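Local structure of carbonic anhydrase (Coccomyxa sp. PA, 3UCJ) at residues Asp27-Tyr30 with Phe31-Ala35; Asp129-Glu132 with Val133-Lys136; Ala160-Phe163 with Asn164-Ser168; Val171-Ala174 with Trp175-Gln179; Leu216-His219 with Cys220-Glu224. The protein probably catalyses the reversible hydration of carbon dioxide to hydrogencarbonate, as a zinc-dependent carbonic anhydrase of the beta class. All blocks are in the same frame, centred on the assembly; numbering follows the deposited sequence.

Interaction 1 (Asp27-Tyr30 with Phe31-Ala35); sequences DSTY and FSKVA. With PO4 (phosphate ion), chain E.
Tyr30 and Phe31 form a local T-shaped aromatic pair in the turn that follows helix 10-26, on the way to strand 42-47. The edge of the Tyr30 ring is directed at the face of Phe31, with the planes 88° apart and Tyr30 CD2 over the ring centre; CD2 comes within 3.6 Å of Phe31 CZ. The differing first torsions help bring the two rings together: Tyr30 has CG anti to the backbone N (chi1 -167°), whereas Phe31 has CG anti to its carbonyl carbon (chi1 -60°). Phe31 is buried further by Trp19 and Cys23 of helix 10-26 and by Gly191 of the second subunit. An alanine in place of Phe31 would probably leave the Tyr30 edge without its aromatic face and open a gap against Trp19.

The backbone closes through Lys33 N, which donates to Thr29 O at 3.0 Å. Lys33 folds over that same carbonyl, its CG 3.0 Å from Thr29 O, and the extended remainder of the chain brings NZ to two phosphate oxygens, O1 at 3.0 Å and O4 at 3.2 Å. The phosphate probably comes from the crystallisation liquor. NZ also donates to a water that bridges to Thr29 OG1 and, weakly, to Asp27 OD2. A second water accepts from Ser32 N and donates to Ser28 O. The chain thus leaves helix 10-26 through a type I beta turn, Asp27 to Tyr30, followed by one helix-like turn, with the aromatic pair packed against helix 10-26.

Interaction 2 (Asp129-Glu132 with Val133-Lys136); sequences DVRE and VRDK
Glu132, Arg131 and Val133 bury most surface where successive turns of helix 128-135 meet, near the helix's C-terminal end. Regular alpha-helical bonds run through them: Val133 N donates to Asp129 O at 3.1 Å, Arg134 N to Val130 O at 174°, and Asp135 N to Arg131 O at 2.8 Å. The Lys136 N bond to Glu132 O is weak, as the helix gives way to a loop.

Arg131 and Arg134 run side by side in the same direction. The aliphatic part of Arg131 lies over one face of the Arg134 guanidinium, with CG 3.8 Å from Arg134 CZ and displaced toward the rim of the group. A bend at chi3 carries the Arg131 tip away to Asn124, and the two guanidinium planes are 59° apart. Val133 reaches back with CG2, which sits 3.4 Å from Asp129 O, and also packs on Met153 and Ala160 of helix 146-167. Lys136 NZ makes a salt bridge with Glu132 OE2 of the third subunit, and Glu132 packs on that same residue of the third subunit. His219 O of that subunit accepts from Arg134 NH2, and its ND1 is hydrogen-bonded to Asp135 OD1, placing this helix end in the subunit interface.

Within the helix, Arg134 holds Asp135 side-on through a single oxygen: NE and NH2 each donate to Asp135 OD2 at 3.0 Å, NH2 on its syn side and NE from above the carboxylate plane.

Interaction 3 (Ala160-Phe163 with Asn164-Ser168); sequences AQVF and NVCAS
Asn164 and Gln161 meet one helical turn apart on helix 146-167, their side chains alongside each other and pointing the same way. Asn164 ND2 donates to Gln161 OE1 at 3.0 Å and 157°. The acceptor lies in the plane of the Asn164 amide, but the donor stands above the carbonyl plane of Gln161, and the two amides are turned 61° apart. Gln161 comes back toward its partner because its chain bends at chi2 (-46°), curling the amide beside the helix. A water accepts from Gln161 NE2 and, weakly, from Asn164 ND2, bridging the two amides. Leucine in place of Asn164 would probably leave Gln161 OE1 without this donor and the water with one anchor fewer.

Phe163 points elsewhere, with CE2 4.0 Å from Ala167 CB, while Val162 CG1 approaches Cys166 SG at 4.2 Å. Backbone bonds from Asn164 N to Ala160 O through Ala167 N to Phe163 O carry the helix past these side chains, the last being 2.7 Å long.

In the second shell, Val75 N also donates to Gln161 OE1 and Asn157 OD1 accepts from NE2, fixing the amide's rotation. Val162 and Val165 rest on Val100 of strand 97-103, and Phe163 packs on Leu216. At the end Ser168 OG donates to Val165 O at 2.7 Å, in the carbonyl plane on a lone pair, and caps Val171 N. This is the C-terminal part of a long helix packed on the central sheet of an alpha/beta fold, passing through a serine N-cap into helix 169-176.

Interaction 4 (Val171-Ala174 with Trp175-Gln179); sequences VQAA and WARGQ
Ala174 O is gripped by two backbone donors, Gln179 N at 2.9 Å and Arg177 N at 3.2 Å, which reach it from opposite faces of its carbonyl plane. The first belongs to the Schellman motif that ends helix 169-176, completed by Gly178 N donating to Trp175 O at 3.0 Å. Gly178 is the C-prime residue, and its positive phi (73°) suits glycine.

Arg177 folds back over the helix end, laying one guanidinium face on Ala174, whose CA is 3.6 Å from Arg177 CZ. Arg177 CG lies between its own backbone N and carbonyl carbon, which starts the extended chain back toward Ala174. Its NH2 donates to Gln179 OE1 at 2.7 Å, with a weak bond from NE to the same oxygen, and also forms a salt bridge with Asp91. Gln179 NE2 in turn donates to Val90 O, so both polar ends join this turn to helix 80-92.

On another side of the helix the Trp175 side chain runs the same way as Val171, which covers one face of the indole, and is held at its five-membered ring by NE1, which bonds to Leu181 O. Gln172 comes at it obliquely, its amide at 83° to the ring and its NE2 bonded to Cys166 O. The contact with Val171 is a CH-pi interaction: CG1 sits over the six-membered ring of Trp175, 3.9 Å from its centroid and 14° off the normal.

Interaction 5 (Leu216-His219 with Cys220-Glu224); sequences LKQH and CFFSE
Phe221 N donates to Lys217 O at 2.8 Å and 155°, and Cys220 N to Leu216 O at 3.0 Å; these bonds form the last turn of the short helix 216-220. Phe221 is the first residue to leave helical backbone angles. The break shows next along the chain, where Phe222 N lies near Gln218 O but is badly angled for a bond.

His219 reaches across the interface: its ND1 is hydrogen-bonded to Asp135 OD1 of the third subunit, and its backbone O accepts from Arg134 NH2 of the same subunit.

Leu216 sends CD1 to within 4.0 Å of Cys220 SG, and both side chains also pack on Met205 and Gln172. Cys220 holds SG anti to its carbonyl carbon (chi1 -64°), which turns the sulfur back along the helix toward Leu216. Lys217 crosses Phe221 at about a right angle, the meeting atoms being Lys217 CG and Phe221 CD1 at 4.2 Å. Phe221 also makes an edge-to-face pair with His116 of the third subunit, while Phe222 packs on Arg134 of that subunit, so the two rings after the helix extend the intersubunit contact.

Gln218 runs alongside Phe222 in the same direction, its amide plane at 77° to the ring. The stem of Gln218 meets the ring's rim, CG lying 3.9 Å from Phe222 CD1, and the backbone of the same residue comes close as well: Gln218 O lies at the ring edge, near the ring plane, 3.6 Å from that same CD1.

How the interactions relate
The five contacts follow one another along the chain. Interaction 1 stands apart, its centre 33 to 46 Å from the others, beyond the N-terminal helix 10-26 and against the second subunit. Interactions 3, 4 and 5 cluster with centres 14 to 16 Å apart. Helix 169-176 follows helix 146-167 in the chain, and Leu216 of helix 216-220 packs on Cys166 of the first (Cys166 CB to Leu216 CD2, 3.6 Å) and on Gln172 and Trp175 of the second. Interaction 2 joins this group through Val133 and Ala160, about 14 Å from interaction 3 between centres. Interactions 2, 4 and 5 all meet the third subunit, so helices 128-135, 169-176 and 216-220 contribute to the intersubunit contacts.

Interaction 1 (Asp27-Tyr30 with Phe31-Ala35)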
loop_
_atom_site.group_PDB
_atom_site.type_symbol
_atom_site.label_atom_id
_atom_site.label_comp_id
_atom_site.label_asym_id
_atom_site.label_seq_id
_atom_site.Cartn_x
_atom_site.Cartn_y
_atom_site.Cartn_z
ATOM N N ASP A 27 29.664 1.531 -31.035
ATOM C CA ASP A 27 30.278 2.137 -29.895
ATOM C C ASP A 27 30.698 1.017 -28.928
ATOM O O ASP A 27 29.858 0.461 -28.189
ATOM C CB ASP A 27 29.246 3.093 -29.251
ATOM C CG ASP A 27 29.753 3.752 -27.990
ATOM O OD1 ASP A 27 29.048 4.684 -27.522
ATOM O OD2 ASP A 27 30.806 3.362 -27.431
ATOM N N SER A 28 31.973 0.639 -28.943
ATOM C CA SER A 28 32.337 -0.605 -28.228
ATOM C C SER A 28 32.021 -0.565 -26.710
ATOM O O SER A 28 31.912 -1.630 -26.074
ATOM C CB SER A 28 33.864 -0.903 -28.394
ATOM O OG SER A 28 34.616 0.060 -27.637
ATOM N N THR A 29 32.005 0.584 -26.076
ATOM C CA THR A 29 31.753 0.577 -24.610
ATOM C C THR A 29 30.284 0.920 -24.263
ATOM O O THR A 29 29.988 1.191 -23.120
ATOM C CB THR A 29 32.670 1.535 -23.747
ATOM O OG1 THR A 29 32.390 2.910 -24.072
ATOM C CG2 THR A 29 34.178 1.237 -23.883
ATOM N N TYR A 30 29.415 0.924 -25.276
ATOM C CA TYR A 30 27.963 1.301 -25.120
ATOM C C TYR A 30 27.343 0.561 -23.911
ATOM O O TYR A 30 26.701 1.210 -23.047
ATOM C CB TYR A 30 27.228 0.901 -26.371
ATOM C CG TYR A 30 25.840 1.488 -26.491
ATOM C CD1 TYR A 30 25.650 2.834 -26.821
ATOM C CD2 TYR A 30 24.703 0.658 -26.299
ATOM C CE1 TYR A 30 24.358 3.365 -26.982
ATOM C CE2 TYR A 30 23.387 1.174 -26.464
ATOM C CZ TYR A 30 23.225 2.512 -26.792
ATOM O OH TYR A 30 21.946 2.997 -26.957
ATOM N N PHE A 31 27.584 -0.744 -23.828
ATOM C CA PHE A 31 27.075 -1.553 -22.671
ATOM C C PHE A 31 28.165 -1.710 -21.605
ATOM O O PHE A 31 27.933 -1.581 -20.369
ATOM C CB PHE A 31 26.588 -2.893 -23.155
ATOM C CG PHE A 31 25.471 -2.802 -24.154
ATOM C CD1 PHE A 31 24.209 -2.262 -23.758
ATOM C CD2 PHE A 31 25.644 -3.232 -25.465
ATOM C CE1 PHE A 31 23.187 -2.139 -24.674
ATOM C CE2 PHE A 31 24.600 -3.144 -26.419
ATOM C CZ PHE A 31 23.342 -2.613 -26.000
ATOM N N SER A 32 29.427 -1.938 -22.046
ATOM C CA SER A 32 30.404 -2.289 -21.046
ATOM C C SER A 32 30.573 -1.209 -20.033
ATOM O O SER A 32 30.899 -1.490 -18.857
ATOM C CB SER A 32 31.795 -2.736 -21.669
ATOM O OG SER A 32 32.364 -1.662 -22.480
ATOM N N LYS A 33 30.420 0.071 -20.418
ATOM C CA LYS A 33 30.704 1.059 -19.388
ATOM C C LYS A 33 29.652 1.078 -18.234
ATOM O O LYS A 33 29.914 1.660 -17.167
ATOM C CB LYS A 33 30.779 2.477 -19.949
ATOM C CG LYS A 33 29.519 2.862 -20.645
ATOM C CD LYS A 33 29.555 4.248 -21.234
ATOM C CE LYS A 33 28.470 4.313 -22.282
ATOM N NZ LYS A 33 28.536 5.644 -22.811
ATOM N N VAL A 34 28.507 0.409 -18.461
ATOM C CA VAL A 34 27.500 0.340 -17.375
ATOM C C VAL A 34 27.381 -1.088 -16.882
ATOM O O VAL A 34 26.340 -1.461 -16.277
ATOM C CB VAL A 34 26.106 0.869 -17.859
ATOM C CG1 VAL A 34 26.242 2.410 -18.072
ATOM C CG2 VAL A 34 25.617 0.160 -19.110
ATOM N N ALA A 35 28.443 -1.905 -17.099
ATOM C CA ALA A 35 28.295 -3.328 -16.757
ATOM C C ALA A 35 28.227 -3.439 -15.291
ATOM O O ALA A 35 27.591 -4.353 -14.782
ATOM C CB ALA A 35 29.453 -4.197 -17.331
HETATM P P PO4 E . 30.024 8.708 -21.571
HETATM O O1 PO4 E . 30.291 8.035 -22.855
HETATM O O2 PO4 E . 31.018 8.270 -20.505
HETATM O O3 PO4 E . 30.078 10.219 -21.706
HETATM O O4 PO4 E . 28.658 8.306 -21.128
HETATM O O HOH W 1 30.294 4.656 -25.092
HETATM O O HOH W 2 29.687 -2.427 -24.881
HETATM O O HOH W 3 34.221 -2.742 -23.973
#

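Interaction 2 (Asp129-Glu132 with Val133-Lys136)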
loop_
_atom_site.group_PDB
_atom_site.type_symbol
_atom_site.label_atom_id
_atom_site.label_comp_id
_atom_site.label_asym_id
_atom_site.label_seq_id
_atom_site.Cartn_x
_atom_site.Cartn_y
_atom_site.Cartn_z
ATOM N N ASP A 129 -6.534 8.811 -7.177
ATOM C CA ASP A 129 -5.832 10.083 -7.098
ATOM C C ASP A 129 -6.328 11.011 -8.211
ATOM O O ASP A 129 -6.297 12.269 -8.023
ATOM C CB ASP A 129 -4.272 9.942 -7.349
ATOM C CG ASP A 129 -3.570 8.943 -6.372
ATOM O OD1 ASP A 129 -2.311 8.975 -6.285
ATOM O OD2 ASP A 129 -4.182 8.002 -5.845
ATOM N N VAL A 130 -6.527 10.415 -9.375
ATOM C CA VAL A 130 -7.009 11.244 -10.532
ATOM C C VAL A 130 -8.381 11.901 -10.145
ATOM O O VAL A 130 -8.566 13.117 -10.356
ATOM C CB VAL A 130 -7.140 10.430 -11.782
ATOM C CG1 VAL A 130 -7.605 11.419 -12.945
ATOM C CG2 VAL A 130 -5.754 9.817 -12.165
ATOM N N ARG A 131 -9.269 11.136 -9.506
ATOM C CA ARG A 131 -10.511 11.770 -9.033
ATOM C C ARG A 131 -10.277 12.938 -8.102
ATOM O O ARG A 131 -11.040 13.922 -8.131
ATOM C CB ARG A 131 -11.492 10.762 -8.441
ATOM C CG ARG A 131 -12.118 9.824 -9.486
ATOM C CD ARG A 131 -13.191 8.900 -8.911
ATOM N NE ARG A 131 -12.619 7.828 -8.092
ATOM C CZ ARG A 131 -12.356 6.609 -8.549
ATOM N NH1 ARG A 131 -12.665 6.269 -9.836
ATOM N NH2 ARG A 131 -11.861 5.708 -7.727
ATOM N N GLU A 132 -9.253 12.864 -7.241
ATOM C CA GLU A 132 -9.044 13.884 -6.268
ATOM C C GLU A 132 -8.587 15.160 -6.988
ATOM O O GLU A 132 -9.001 16.218 -6.608
ATOM C CB GLU A 132 -7.912 13.434 -5.305
ATOM C CG GLU A 132 -8.378 12.465 -4.299
ATOM C CD GLU A 132 -7.153 12.191 -3.306
ATOM O OE1 GLU A 132 -6.440 11.188 -3.494
ATOM O OE2 GLU A 132 -6.855 13.061 -2.401
ATOM N N VAL A 133 -7.730 15.028 -7.976
ATOM C CA VAL A 133 -7.292 16.150 -8.755
ATOM C C VAL A 133 -8.479 16.751 -9.506
ATOM O O VAL A 133 -8.701 17.899 -9.478
ATOM C CB VAL A 133 -6.264 15.739 -9.787
ATOM C CG1 VAL A 133 -5.912 16.896 -10.617
ATOM C CG2 VAL A 133 -5.020 15.189 -9.131
ATOM N N ARG A 134 -9.216 15.903 -10.168
ATOM C CA ARG A 134 -10.419 16.278 -10.876
ATOM C C ARG A 134 -11.375 17.074 -10.004
ATOM O O ARG A 134 -11.848 18.090 -10.392
ATOM C CB ARG A 134 -11.088 15.008 -11.371
ATOM C CG ARG A 134 -12.415 15.161 -12.059
ATOM C CD ARG A 134 -13.161 13.880 -12.060
ATOM N NE ARG A 134 -13.786 13.605 -10.802
ATOM C CZ ARG A 134 -14.541 12.557 -10.561
ATOM N NH1 ARG A 134 -14.768 11.687 -11.504
ATOM N NH2 ARG A 134 -15.068 12.389 -9.383
ATOM N N ASP A 135 -11.637 16.567 -8.826
ATOM C CA ASP A 135 -12.594 17.131 -7.921
ATOM C C ASP A 135 -12.235 18.522 -7.471
ATOM O O ASP A 135 -13.079 19.274 -7.098
ATOM C CB ASP A 135 -12.787 16.249 -6.714
ATOM C CG ASP A 135 -13.602 15.023 -7.000
ATOM O OD1 ASP A 135 -13.663 14.174 -6.147
ATOM O OD2 ASP A 135 -14.156 14.879 -8.069
ATOM N N LYS A 136 -10.967 18.850 -7.508
ATOM C CA LYS A 136 -10.534 20.163 -7.128
ATOM C C LYS A 136 -10.567 21.122 -8.295
ATOM O O LYS A 136 -10.188 22.242 -8.179
ATOM C CB LYS A 136 -9.146 20.101 -6.508
ATOM C CG LYS A 136 -9.123 19.318 -5.264
ATOM C CD LYS A 136 -7.935 19.580 -4.432
ATOM C CE LYS A 136 -6.870 18.642 -4.727
ATOM N NZ LYS A 136 -5.719 18.919 -3.924
#

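Interaction 3 (Ala160-Phe163 with Asn164-Ser168)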
loop_
_atom_site.group_PDB
_atom_site.type_symbol
_atom_site.label_atom_id
_atom_site.label_comp_id
_atom_site.label_asym_id
_atom_site.label_seq_id
_atom_site.Cartn_x
_atom_site.Cartn_y
_atom_site.Cartn_z
ATOM N N ALA A 160 -0.504 18.364 -10.627
ATOM C CA ALA A 160 -0.666 17.869 -9.276
ATOM C C ALA A 160 0.495 16.918 -8.945
ATOM O O ALA A 160 0.931 16.905 -7.796
ATOM C CB ALA A 160 -1.985 17.060 -9.209
ATOM N N GLN A 161 0.949 16.123 -9.928
ATOM C CA GLN A 161 1.972 15.107 -9.624
ATOM C C GLN A 161 3.308 15.835 -9.471
ATOM O O GLN A 161 4.131 15.449 -8.632
ATOM C CB GLN A 161 2.037 13.950 -10.648
ATOM C CG GLN A 161 0.675 13.215 -10.807
ATOM C CD GLN A 161 -0.031 12.864 -9.457
ATOM O OE1 GLN A 161 0.641 12.477 -8.466
ATOM N NE2 GLN A 161 -1.426 13.028 -9.410
ATOM N N VAL A 162 3.480 16.943 -10.178
ATOM C CA VAL A 162 4.682 17.777 -9.904
ATOM C C VAL A 162 4.661 18.303 -8.524
ATOM O O VAL A 162 5.715 18.251 -7.789
ATOM C CB VAL A 162 4.839 18.943 -10.951
ATOM C CG1 VAL A 162 5.850 20.010 -10.436
ATOM C CG2 VAL A 162 5.238 18.341 -12.254
ATOM N N PHE A 163 3.498 18.794 -8.070
ATOM C CA PHE A 163 3.416 19.258 -6.681
ATOM C C PHE A 163 3.713 18.115 -5.694
ATOM O O PHE A 163 4.460 18.276 -4.668
ATOM C CB PHE A 163 1.969 19.831 -6.391
ATOM C CG PHE A 163 1.811 20.376 -4.998
ATOM C CD1 PHE A 163 1.931 21.764 -4.794
ATOM C CD2 PHE A 163 1.472 19.559 -3.911
ATOM C CE1 PHE A 163 1.768 22.333 -3.543
ATOM C CE2 PHE A 163 1.314 20.119 -2.568
ATOM C CZ PHE A 163 1.484 21.520 -2.391
ATOM N N ASN A 164 3.151 16.939 -5.994
ATOM C CA ASN A 164 3.399 15.817 -5.061
ATOM C C ASN A 164 4.905 15.454 -4.973
ATOM O O ASN A 164 5.390 15.138 -3.898
ATOM C CB ASN A 164 2.598 14.569 -5.514
ATOM C CG ASN A 164 1.096 14.766 -5.206
ATOM O OD1 ASN A 164 0.780 15.614 -4.384
ATOM N ND2 ASN A 164 0.196 14.124 -5.964
ATOM N N VAL A 165 5.591 15.502 -6.100
ATOM C CA VAL A 165 7.044 15.184 -6.105
ATOM C C VAL A 165 7.729 16.316 -5.257
ATOM O O VAL A 165 8.525 16.025 -4.324
ATOM C CB VAL A 165 7.584 15.131 -7.518
ATOM C CG1 VAL A 165 9.205 15.197 -7.573
ATOM C CG2 VAL A 165 7.106 13.852 -8.294
ATOM N N CYS A 166 7.425 17.593 -5.527
ATOM C CA CYS A 166 8.017 18.661 -4.736
ATOM C C CYS A 166 7.726 18.609 -3.238
ATOM O O CYS A 166 8.610 18.937 -2.398
ATOM C CB CYS A 166 7.646 20.072 -5.259
ATOM S SG CYS A 166 8.207 20.314 -6.931
ATOM N N ALA A 167 6.521 18.176 -2.857
ATOM C CA ALA A 167 6.124 18.062 -1.470
ATOM C C ALA A 167 6.528 16.741 -0.797
ATOM O O ALA A 167 6.289 16.565 0.403
ATOM C CB ALA A 167 4.571 18.155 -1.393
ATOM N N SER A 168 7.135 15.857 -1.540
ATOM C CA SER A 168 7.483 14.573 -1.006
ATOM C C SER A 168 8.531 14.701 0.071
ATOM O O SER A 168 9.393 15.602 -0.022
ATOM C CB SER A 168 7.986 13.615 -2.033
ATOM O OG SER A 168 9.249 13.983 -2.695
HETATM O O HOH W 4 -2.598 12.962 -6.660
#

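Interaction 4 (Val171-Ala174 with Trp175-Gln179)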
loop_
_atom_site.group_PDB
_atom_site.type_symbol
_atom_site.label_atom_id
_atom_site.label_comp_id
_atom_site.label_asym_id
_atom_site.label_seq_id
_atom_site.Cartn_x
_atom_site.Cartn_y
_atom_site.Cartn_z
ATOM N N VAL A 171 12.074 14.681 -1.560
ATOM C CA VAL A 171 12.539 15.930 -2.244
ATOM C C VAL A 171 12.745 17.072 -1.254
ATOM O O VAL A 171 13.724 17.886 -1.414
ATOM C CB VAL A 171 11.585 16.309 -3.390
ATOM C CG1 VAL A 171 11.897 17.711 -3.907
ATOM C CG2 VAL A 171 11.702 15.336 -4.477
ATOM N N GLN A 172 11.852 17.140 -0.263
ATOM C CA GLN A 172 11.857 18.186 0.724
ATOM C C GLN A 172 13.136 18.019 1.580
ATOM O O GLN A 172 13.829 19.023 1.857
ATOM C CB GLN A 172 10.656 18.185 1.615
ATOM C CG GLN A 172 9.419 18.880 0.968
ATOM C CD GLN A 172 9.686 20.394 0.784
ATOM O OE1 GLN A 172 10.184 21.065 1.724
ATOM N NE2 GLN A 172 9.380 20.919 -0.400
ATOM N N ALA A 173 13.469 16.779 1.946
ATOM C CA ALA A 173 14.681 16.542 2.724
ATOM C C ALA A 173 15.933 16.917 1.892
ATOM O O ALA A 173 16.865 17.502 2.477
ATOM C CB ALA A 173 14.721 15.080 3.280
ATOM N N ALA A 174 15.951 16.648 0.588
ATOM C CA ALA A 174 17.070 16.859 -0.276
ATOM C C ALA A 174 17.289 18.369 -0.441
ATOM O O ALA A 174 18.446 18.878 -0.304
ATOM C CB ALA A 174 16.863 16.261 -1.597
ATOM N N TRP A 175 16.210 19.088 -0.710
ATOM C CA TRP A 175 16.287 20.557 -0.710
ATOM C C TRP A 175 16.787 21.104 0.648
ATOM O O TRP A 175 17.615 22.013 0.664
ATOM C CB TRP A 175 14.963 21.199 -1.127
ATOM C CG TRP A 175 14.613 21.028 -2.605
ATOM C CD1 TRP A 175 15.440 20.651 -3.606
ATOM C CD2 TRP A 175 13.334 21.325 -3.220
ATOM N NE1 TRP A 175 14.772 20.679 -4.802
ATOM C CE2 TRP A 175 13.478 21.100 -4.587
ATOM C CE3 TRP A 175 12.098 21.806 -2.716
ATOM C CZ2 TRP A 175 12.419 21.264 -5.491
ATOM C CZ3 TRP A 175 11.070 22.026 -3.620
ATOM C CH2 TRP A 175 11.235 21.767 -4.976
ATOM N N ALA A 176 16.313 20.585 1.774
ATOM C CA ALA A 176 16.723 21.110 3.065
ATOM C C ALA A 176 18.213 20.927 3.327
ATOM O O ALA A 176 18.754 21.651 4.190
ATOM C CB ALA A 176 15.924 20.528 4.232
ATOM N N ARG A 177 18.855 19.954 2.669
ATOM C CA ARG A 177 20.302 19.725 2.868
ATOM C C ARG A 177 21.123 20.355 1.752
ATOM O O ARG A 177 22.331 20.124 1.639
ATOM C CB ARG A 177 20.624 18.209 3.101
ATOM C CG ARG A 177 20.518 17.306 1.839
ATOM C CD ARG A 177 20.682 15.775 2.160
ATOM N NE ARG A 177 20.407 14.960 0.974
ATOM C CZ ARG A 177 19.289 14.178 0.817
ATOM N NH1 ARG A 177 18.382 14.050 1.778
ATOM N NH2 ARG A 177 19.129 13.508 -0.315
ATOM N N GLY A 178 20.450 21.128 0.900
ATOM C CA GLY A 178 21.086 21.826 -0.196
ATOM C C GLY A 178 21.518 20.993 -1.360
ATOM O O GLY A 178 22.398 21.385 -2.120
ATOM N N GLN A 179 20.919 19.813 -1.548
ATOM C CA GLN A 179 21.233 19.047 -2.707
ATOM C C GLN A 179 20.488 19.599 -3.888
ATOM O O GLN A 179 19.293 19.908 -3.769
ATOM C CB GLN A 179 20.833 17.581 -2.452
ATOM C CG GLN A 179 21.118 16.665 -3.579
ATOM C CD GLN A 179 20.682 15.238 -3.185
ATOM O OE1 GLN A 179 20.739 14.853 -2.022
ATOM N NE2 GLN A 179 20.266 14.505 -4.152
#

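Interaction 5 (Leu216-His219 with Cys220-Glu224)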
loop_
_atom_site.group_PDB
_atom_site.type_symbol
_atom_site.label_atom_id
_atom_site.label_comp_id
_atom_site.label_asym_id
_atom_site.label_seq_id
_atom_site.Cartn_x
_atom_site.Cartn_y
_atom_site.Cartn_z
ATOM N N LEU A 216 2.845 25.509 -2.123
ATOM C CA LEU A 216 3.783 24.565 -1.499
ATOM C C LEU A 216 4.297 25.080 -0.179
ATOM O O LEU A 216 4.497 24.319 0.785
ATOM C CB LEU A 216 4.935 24.198 -2.448
ATOM C CG LEU A 216 5.943 23.088 -2.047
ATOM C CD1 LEU A 216 5.165 21.721 -1.668
ATOM C CD2 LEU A 216 7.019 22.840 -3.105
ATOM N N LYS A 217 4.612 26.396 -0.126
ATOM C CA LYS A 217 5.066 26.942 1.141
ATOM C C LYS A 217 4.073 26.742 2.326
ATOM O O LYS A 217 4.482 26.332 3.457
ATOM C CB LYS A 217 5.475 28.475 1.001
ATOM C CG LYS A 217 5.871 29.071 2.363
ATOM C CD LYS A 217 6.411 30.534 2.211
ATOM C CE LYS A 217 6.569 31.227 3.599
ATOM N NZ LYS A 217 6.986 32.686 3.319
ATOM N N GLN A 218 2.796 27.046 2.117
ATOM C CA GLN A 218 1.807 26.910 3.189
ATOM C C GLN A 218 1.677 25.387 3.513
ATOM O O GLN A 218 1.458 25.021 4.657
ATOM C CB GLN A 218 0.432 27.416 2.726
ATOM C CG GLN A 218 -0.612 27.338 3.802
ATOM C CD GLN A 218 -1.904 27.943 3.359
ATOM O OE1 GLN A 218 -2.113 29.136 3.510
ATOM N NE2 GLN A 218 -2.750 27.148 2.748
ATOM N N HIS A 219 1.825 24.540 2.484
ATOM C CA HIS A 219 1.729 23.050 2.737
ATOM C C HIS A 219 2.835 22.607 3.669
ATOM O O HIS A 219 2.643 21.773 4.589
ATOM C CB HIS A 219 1.802 22.304 1.425
ATOM C CG HIS A 219 1.913 20.815 1.600
ATOM N ND1 HIS A 219 0.814 20.029 1.890
ATOM C CD2 HIS A 219 2.966 19.960 1.471
ATOM C CE1 HIS A 219 1.179 18.748 1.926
ATOM N NE2 HIS A 219 2.484 18.670 1.689
ATOM N N CYS A 220 4.025 23.172 3.469
ATOM C CA CYS A 220 5.205 22.760 4.273
ATOM C C CYS A 220 5.289 23.431 5.628
ATOM O O CYS A 220 5.651 22.809 6.671
ATOM C CB CYS A 220 6.503 22.951 3.467
ATOM S SG CYS A 220 6.707 21.984 2.014
ATOM N N PHE A 221 4.836 24.687 5.670
ATOM C CA PHE A 221 4.834 25.471 6.933
ATOM C C PHE A 221 3.445 25.912 7.273
ATOM O O PHE A 221 3.153 27.133 7.340
ATOM C CB PHE A 221 5.760 26.711 6.738
ATOM C CG PHE A 221 7.177 26.325 6.391
ATOM C CD1 PHE A 221 7.648 26.407 5.078
ATOM C CD2 PHE A 221 8.058 25.908 7.401
ATOM C CE1 PHE A 221 8.957 26.019 4.759
ATOM C CE2 PHE A 221 9.369 25.543 7.082
ATOM C CZ PHE A 221 9.810 25.575 5.768
ATOM N N PHE A 222 2.556 24.965 7.543
ATOM C CA PHE A 222 1.188 25.325 7.771
ATOM C C PHE A 222 0.971 26.107 9.045
ATOM O O PHE A 222 0.188 27.036 9.029
ATOM C CB PHE A 222 0.302 24.088 7.795
ATOM C CG PHE A 222 -1.126 24.419 7.648
ATOM C CD1 PHE A 222 -1.658 24.637 6.396
ATOM C CD2 PHE A 222 -1.945 24.518 8.760
ATOM C CE1 PHE A 222 -2.990 24.969 6.269
ATOM C CE2 PHE A 222 -3.308 24.851 8.643
ATOM C CZ PHE A 222 -3.811 25.061 7.342
ATOM N N SER A 223 1.636 25.694 10.126
ATOM C CA SER A 223 1.593 26.291 11.455
ATOM C C SER A 223 1.724 27.822 11.465
ATOM O O SER A 223 1.118 28.493 12.321
ATOM C CB SER A 223 2.763 25.777 12.259
ATOM O OG SER A 223 2.286 24.669 12.925
ATOM N N GLU A 224 2.477 28.345 10.502
ATOM C CA GLU A 224 2.673 29.779 10.312
ATOM C C GLU A 224 1.431 30.550 9.757
ATOM O O GLU A 224 1.310 31.781 9.951
ATOM C CB GLU A 224 4.001 30.036 9.546
ATOM C CG GLU A 224 5.250 29.870 10.491
ATOM C CD GLU A 224 6.535 29.316 9.815
ATOM O OE1 GLU A 224 7.042 29.932 8.831
ATOM O OE2 GLU A 224 7.056 28.256 10.290
#